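Local coordinates for hypothetical protein (Aeropyrum pernix, PDB 2P6H), which is of unknown function, belongs to the UPF0047 (YjbQ) family and forms an assembly of three copies of its chain, at residues R97-P100 with R105-L108; E63-L68 with T91-S96. One frame throughout, in Å; residues are numbered along the deposited sequence.

Contact 1: residues R97-P100 with R105-L108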
loop_
_atom_site.group_PDB
_atom_site.type_symbol
_atom_site.label_atom_id
_atom_site.label_comp_id
_atom_site.label_asym_id
_atom_site.label_seq_id
_atom_site.Cartn_x
_atom_site.Cartn_y
_atom_site.Cartn_z
ATOM N N ARG A 97 2.490 1.566 6.829
ATOM C CA ARG A 97 3.233 2.543 6.029
ATOM C C ARG A 97 4.666 2.619 6.512
ATOM O O ARG A 97 4.942 2.660 7.703
ATOM C CB ARG A 97 2.552 3.915 6.180
ATOM C CG ARG A 97 3.413 5.081 5.653
ATOM C CD ARG A 97 3.733 4.969 4.149
ATOM N NE ARG A 97 3.446 6.235 3.441
ATOM C CZ ARG A 97 4.385 7.226 3.403
ATOM N NH1 ARG A 97 5.579 7.080 3.974
ATOM N NH2 ARG A 97 4.077 8.373 2.801
ATOM N N VAL A 98 5.590 2.629 5.565
ATOM C CA VAL A 98 6.995 2.754 5.919
ATOM C C VAL A 98 7.387 4.193 5.641
ATOM O O VAL A 98 7.109 4.735 4.592
ATOM C CB VAL A 98 7.853 1.801 5.056
ATOM C CG1 VAL A 98 9.331 2.008 5.410
ATOM C CG2 VAL A 98 7.478 0.350 5.301
ATOM N N ILE A 99 8.007 4.826 6.672
ATOM C CA ILE A 99 8.422 6.234 6.567
ATOM C C ILE A 99 9.879 6.402 6.964
ATOM O O ILE A 99 10.270 6.202 8.107
ATOM C CB ILE A 99 7.569 7.100 7.502
ATOM C CG1 ILE A 99 6.087 6.840 7.249
ATOM C CG2 ILE A 99 7.842 8.593 7.210
ATOM C CD1 ILE A 99 5.184 7.546 8.261
ATOM N N PRO A 100 10.734 6.807 6.015
ATOM C CA PRO A 100 12.153 7.017 6.317
ATOM C C PRO A 100 12.384 8.115 7.357
ATOM O O PRO A 100 11.610 9.073 7.465
ATOM C CB PRO A 100 12.743 7.393 4.956
ATOM C CG PRO A 100 11.835 6.846 3.889
ATOM C CD PRO A 100 10.486 6.932 4.570
ATOM N N ARG A 105 15.005 13.676 10.816
ATOM C CA ARG A 105 13.761 14.172 10.226
ATOM C C ARG A 105 12.857 13.080 9.663
ATOM O O ARG A 105 13.245 12.339 8.745
ATOM C CB ARG A 105 14.066 15.161 9.097
ATOM C CG ARG A 105 14.712 16.473 9.532
ATOM C CD ARG A 105 15.077 17.308 8.283
ATOM N NE ARG A 105 15.291 18.698 8.650
ATOM C CZ ARG A 105 15.645 19.658 7.797
ATOM N NH1 ARG A 105 15.834 19.388 6.506
ATOM N NH2 ARG A 105 15.791 20.907 8.231
ATOM N N LEU A 106 11.645 12.990 10.207
ATOM C CA LEU A 106 10.702 12.071 9.696
ATOM C C LEU A 106 10.417 12.512 8.298
ATOM O O LEU A 106 9.987 13.629 8.046
ATOM C CB LEU A 106 9.447 12.186 10.551
ATOM C CG LEU A 106 8.400 11.158 10.155
ATOM C CD1 LEU A 106 8.932 9.725 10.224
ATOM C CD2 LEU A 106 7.157 11.201 11.043
ATOM N N SER A 107 10.689 11.645 7.334
ATOM C CA SER A 107 10.652 12.053 5.926
ATOM C C SER A 107 9.214 12.117 5.304
ATOM O O SER A 107 8.886 11.414 4.357
ATOM C CB SER A 107 11.567 11.076 5.179
ATOM O OG SER A 107 11.876 11.609 3.892
ATOM N N LEU A 108 8.382 13.004 5.835
ATOM C CA LEU A 108 7.052 13.229 5.279
ATOM C C LEU A 108 7.131 14.518 4.482
ATOM O O LEU A 108 7.951 15.395 4.786
ATOM C CB LEU A 108 6.005 13.380 6.387
ATOM C CG LEU A 108 5.642 12.104 7.143
ATOM C CD1 LEU A 108 4.656 12.423 8.264
ATOM C CD2 LEU A 108 5.045 11.096 6.169
HETATM O O HOH W 1 7.438 8.593 3.215
#
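Arg97 meets Leu108 through its guanidinium end, with NH2 4.4 Å from Leu108 CD2 in an oblique, loose approach. The same group curls back on its own strand: NH1 donates to Val98 O at 2.9 Å, from above the carbonyl plane. A water bridge from NH1 to Ser107 O is doubtful, very short at the arginine and weak at the serine. NE forms a salt bridge with Asp95 of the second subunit, so NE and NH1 are both held, and the group is tied to its own strand and to the neighbouring subunit.

Ile99 carries the apolar part. With CG2 anti to the backbone N and CG1 beside it (chi1 -52°), the CG2 methyl is presented to both leucines: it presses on Leu106 CD1 at 3.4 Å, tighter than usual for two carbons, and lies 3.9 Å from Leu108 CD2. Ile99 CD1 also touches Leu108 CD2, so that methyl meets two branches of the isoleucine.

At Pro100 the backbone takes over. Ser107 N donates to Pro100 O at 2.7 Å, a nearly straight bond of 161°. Beside it, Pro100 CB packs 3.9 Å from Ser107 CB. Ser107 is the centre of an inverse gamma turn, closed by Leu108 N bonding to Leu106 O, which swings the chain out of the short strand. Ser107 OG bonds to Tyr40 OH of the second subunit.

This is the hairpin of strands 96-102 and 105-106, at one edge of the antiparallel sheet as counted within this chain. Strand 35-40 pairs with the other side of 96-102, and Ile114 of strand 113-118 touches both Ile99 and Leu108.

Contact 2: residues E63-L68 with T91-S96; sequences EFIREL and TIIGDS. With SO4 (sulfate ion), chain D.
Ile65 and Ile93 make the closer touch between these helices, their CD1 methyls meeting at 3.7 Å with the two side chains crossing at about a right angle. In Ile93, CG1 lies anti to the carbonyl carbon (chi1 -71°), and the extended chain beyond it carries CD1 over to CG1 and CD1 of Ile65. One turn further along the helix, Leu68 CD1 comes within 4.1 Å of Ile92 CD1; that same leucine methyl lies over the rim of one face of the Phe64 ring. No hydrogen bond joins the segments, and the buried surface is small, 117 Å².

The solvent side of helix 55-69 is loose by comparison: the exposed Arg66 does not touch 91-96 and turns instead, edge-on, to a sulfate, probably from the crystallisation liquor. Arg66 NH1 bonds to O4 at 2.7 Å and NH2 to O1 at 2.9 Å. NE makes a long, weak salt bridge to Glu63 OE1 at 3.3 Å.

Helix 84-93 ends here, and Gly94, with positive phi, turns the chain toward strand 96-102. Val117 of strand 113-118 touches both Ile65 and Ile93, placing helices 55-69 and 84-93 against the three-stranded sheet, while Ile92 packs on Ile92 of both other subunits.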
loop_
_atom_site.group_PDB
_atom_site.type_symbol
_atom_site.label_atom_id
_atom_site.label_comp_id
_atom_site.label_asym_id
_atom_site.label_seq_id
_atom_site.Cartn_x
_atom_site.Cartn_y
_atom_site.Cartn_z
ATOM N N GLU A 63 -16.545 9.948 2.623
ATOM C CA GLU A 63 -17.580 9.764 1.618
ATOM C C GLU A 63 -17.092 8.911 0.440
ATOM O O GLU A 63 -17.835 8.106 -0.112
ATOM C CB GLU A 63 -18.051 11.130 1.127
ATOM C CG GLU A 63 -19.094 11.029 0.008
ATOM C CD GLU A 63 -20.382 10.387 0.502
ATOM O OE1 GLU A 63 -20.612 10.351 1.723
ATOM O OE2 GLU A 63 -21.160 9.947 -0.340
ATOM N N PHE A 64 -15.835 9.097 0.058
ATOM C CA PHE A 64 -15.234 8.330 -1.034
ATOM C C PHE A 64 -15.271 6.848 -0.679
ATOM O O PHE A 64 -15.647 5.994 -1.459
ATOM C CB PHE A 64 -13.787 8.825 -1.227
ATOM C CG PHE A 64 -12.986 8.006 -2.229
ATOM C CD1 PHE A 64 -13.375 7.944 -3.561
ATOM C CD2 PHE A 64 -11.813 7.390 -1.818
ATOM C CE1 PHE A 64 -12.583 7.254 -4.481
ATOM C CE2 PHE A 64 -11.024 6.702 -2.742
ATOM C CZ PHE A 64 -11.406 6.634 -4.075
ATOM N N ILE A 65 -14.848 6.574 0.575
ATOM C CA ILE A 65 -14.837 5.208 1.078
ATOM C C ILE A 65 -16.264 4.630 1.137
ATOM O O ILE A 65 -16.530 3.511 0.745
ATOM C CB ILE A 65 -14.144 5.208 2.463
ATOM C CG1 ILE A 65 -12.623 5.351 2.304
ATOM C CG2 ILE A 65 -14.409 3.876 3.190
ATOM C CD1 ILE A 65 -11.945 5.806 3.596
ATOM N N ARG A 66 -17.204 5.454 1.649
ATOM C CA ARG A 66 -18.585 5.002 1.743
ATOM C C ARG A 66 -19.120 4.574 0.378
ATOM O O ARG A 66 -19.750 3.535 0.227
ATOM C CB ARG A 66 -19.426 6.153 2.295
ATOM C CG ARG A 66 -20.790 5.686 2.799
ATOM C CD ARG A 66 -21.768 6.854 2.970
ATOM N NE ARG A 66 -21.192 7.878 3.846
ATOM C CZ ARG A 66 -21.180 7.619 5.166
ATOM N NH1 ARG A 66 -21.675 6.483 5.626
ATOM N NH2 ARG A 66 -20.660 8.516 6.009
ATOM N N GLU A 67 -18.836 5.384 -0.639
ATOM C CA GLU A 67 -19.258 5.131 -2.021
ATOM C C GLU A 67 -18.714 3.800 -2.578
ATOM O O GLU A 67 -19.416 3.034 -3.225
ATOM C CB GLU A 67 -18.787 6.306 -2.889
ATOM C CG GLU A 67 -19.832 7.424 -2.985
ATOM C CD GLU A 67 -19.191 8.687 -3.527
ATOM O OE1 GLU A 67 -18.303 8.574 -4.371
ATOM O OE2 GLU A 67 -19.577 9.767 -3.105
ATOM N N LEU A 68 -17.388 3.560 -2.357
ATOM C CA LEU A 68 -16.789 2.349 -2.917
ATOM C C LEU A 68 -17.112 1.116 -2.144
ATOM O O LEU A 68 -17.414 0.067 -2.697
ATOM C CB LEU A 68 -15.336 2.445 -2.718
ATOM C CG LEU A 68 -14.721 3.620 -3.484
ATOM C CD1 LEU A 68 -13.194 3.652 -3.387
ATOM C CD2 LEU A 68 -15.054 3.598 -4.976
ATOM N N THR A 91 -8.590 -3.247 2.629
ATOM C CA THR A 91 -7.762 -3.887 1.596
ATOM C C THR A 91 -7.204 -2.917 0.545
ATOM O O THR A 91 -6.158 -3.154 -0.029
ATOM C CB THR A 91 -8.501 -5.047 0.883
ATOM O OG1 THR A 91 -9.394 -4.527 -0.108
ATOM C CG2 THR A 91 -9.266 -5.942 1.852
ATOM N N ILE A 92 -7.935 -1.832 0.193
ATOM C CA ILE A 92 -7.277 -1.004 -0.864
ATOM C C ILE A 92 -6.686 0.270 -0.296
ATOM O O ILE A 92 -6.179 1.114 -1.023
ATOM C CB ILE A 92 -8.293 -0.539 -1.878
ATOM C CG1 ILE A 92 -9.480 0.095 -1.126
ATOM C CG2 ILE A 92 -8.795 -1.747 -2.695
ATOM C CD1 ILE A 92 -10.518 0.838 -1.970
ATOM N N ILE A 93 -6.762 0.456 1.047
ATOM C CA ILE A 93 -6.043 1.586 1.620
ATOM C C ILE A 93 -4.747 1.097 2.238
ATOM O O ILE A 93 -3.692 1.699 2.091
ATOM C CB ILE A 93 -6.909 2.267 2.702
ATOM C CG1 ILE A 93 -8.081 3.019 2.066
ATOM C CG2 ILE A 93 -6.071 3.285 3.494
ATOM C CD1 ILE A 93 -9.117 3.460 3.106
ATOM N N GLY A 94 -4.787 -0.049 2.913
ATOM C CA GLY A 94 -3.570 -0.592 3.500
ATOM C C GLY A 94 -3.505 -0.411 5.010
ATOM O O GLY A 94 -4.082 0.525 5.556
ATOM N N ASP A 95 -2.791 -1.300 5.690
ATOM C CA ASP A 95 -2.696 -1.237 7.144
ATOM C C ASP A 95 -1.308 -0.908 7.680
ATOM O O ASP A 95 -1.079 -0.974 8.888
ATOM C CB ASP A 95 -3.174 -2.556 7.753
ATOM C CG ASP A 95 -2.663 -3.750 6.996
ATOM O OD1 ASP A 95 -1.578 -3.642 6.390
ATOM O OD2 ASP A 95 -3.342 -4.795 7.007
ATOM N N SER A 96 -0.375 -0.577 6.796
ATOM C CA SER A 96 0.952 -0.210 7.280
ATOM C C SER A 96 1.652 0.705 6.277
ATOM O O SER A 96 1.430 0.636 5.075
ATOM C CB SER A 96 1.784 -1.485 7.512
ATOM O OG SER A 96 2.415 -1.867 6.289
HETATM S S SO4 D . -21.351 7.062 9.374
HETATM O O1 SO4 D . -21.521 8.425 8.799
HETATM O O2 SO4 D . -20.081 7.038 10.188
HETATM O O3 SO4 D . -22.530 6.744 10.261
HETATM O O4 SO4 D . -21.290 6.057 8.286
#

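Contacts 1 and 2 follow one another along the chain, their centres about 21 Å apart: segment 91-96 runs straight into segment 97-100, yet the two contacts do not otherwise touch. Contact 2 brings two helices together, and contact 1 closes the hairpin that follows. Strand 113-118 serves both, through Val117 at contact 2 and Ile114 at contact 1. The subunit interfaces also involve both: Asp95 of contact 2 pairs with Arg97 of the third subunit, the counterpart of the Arg97 bridge in contact 1, so these bridges join the two contacts to different neighbours. No active site is established; the sulfate, bound also by Leu14 N, belongs to the contact 2 side.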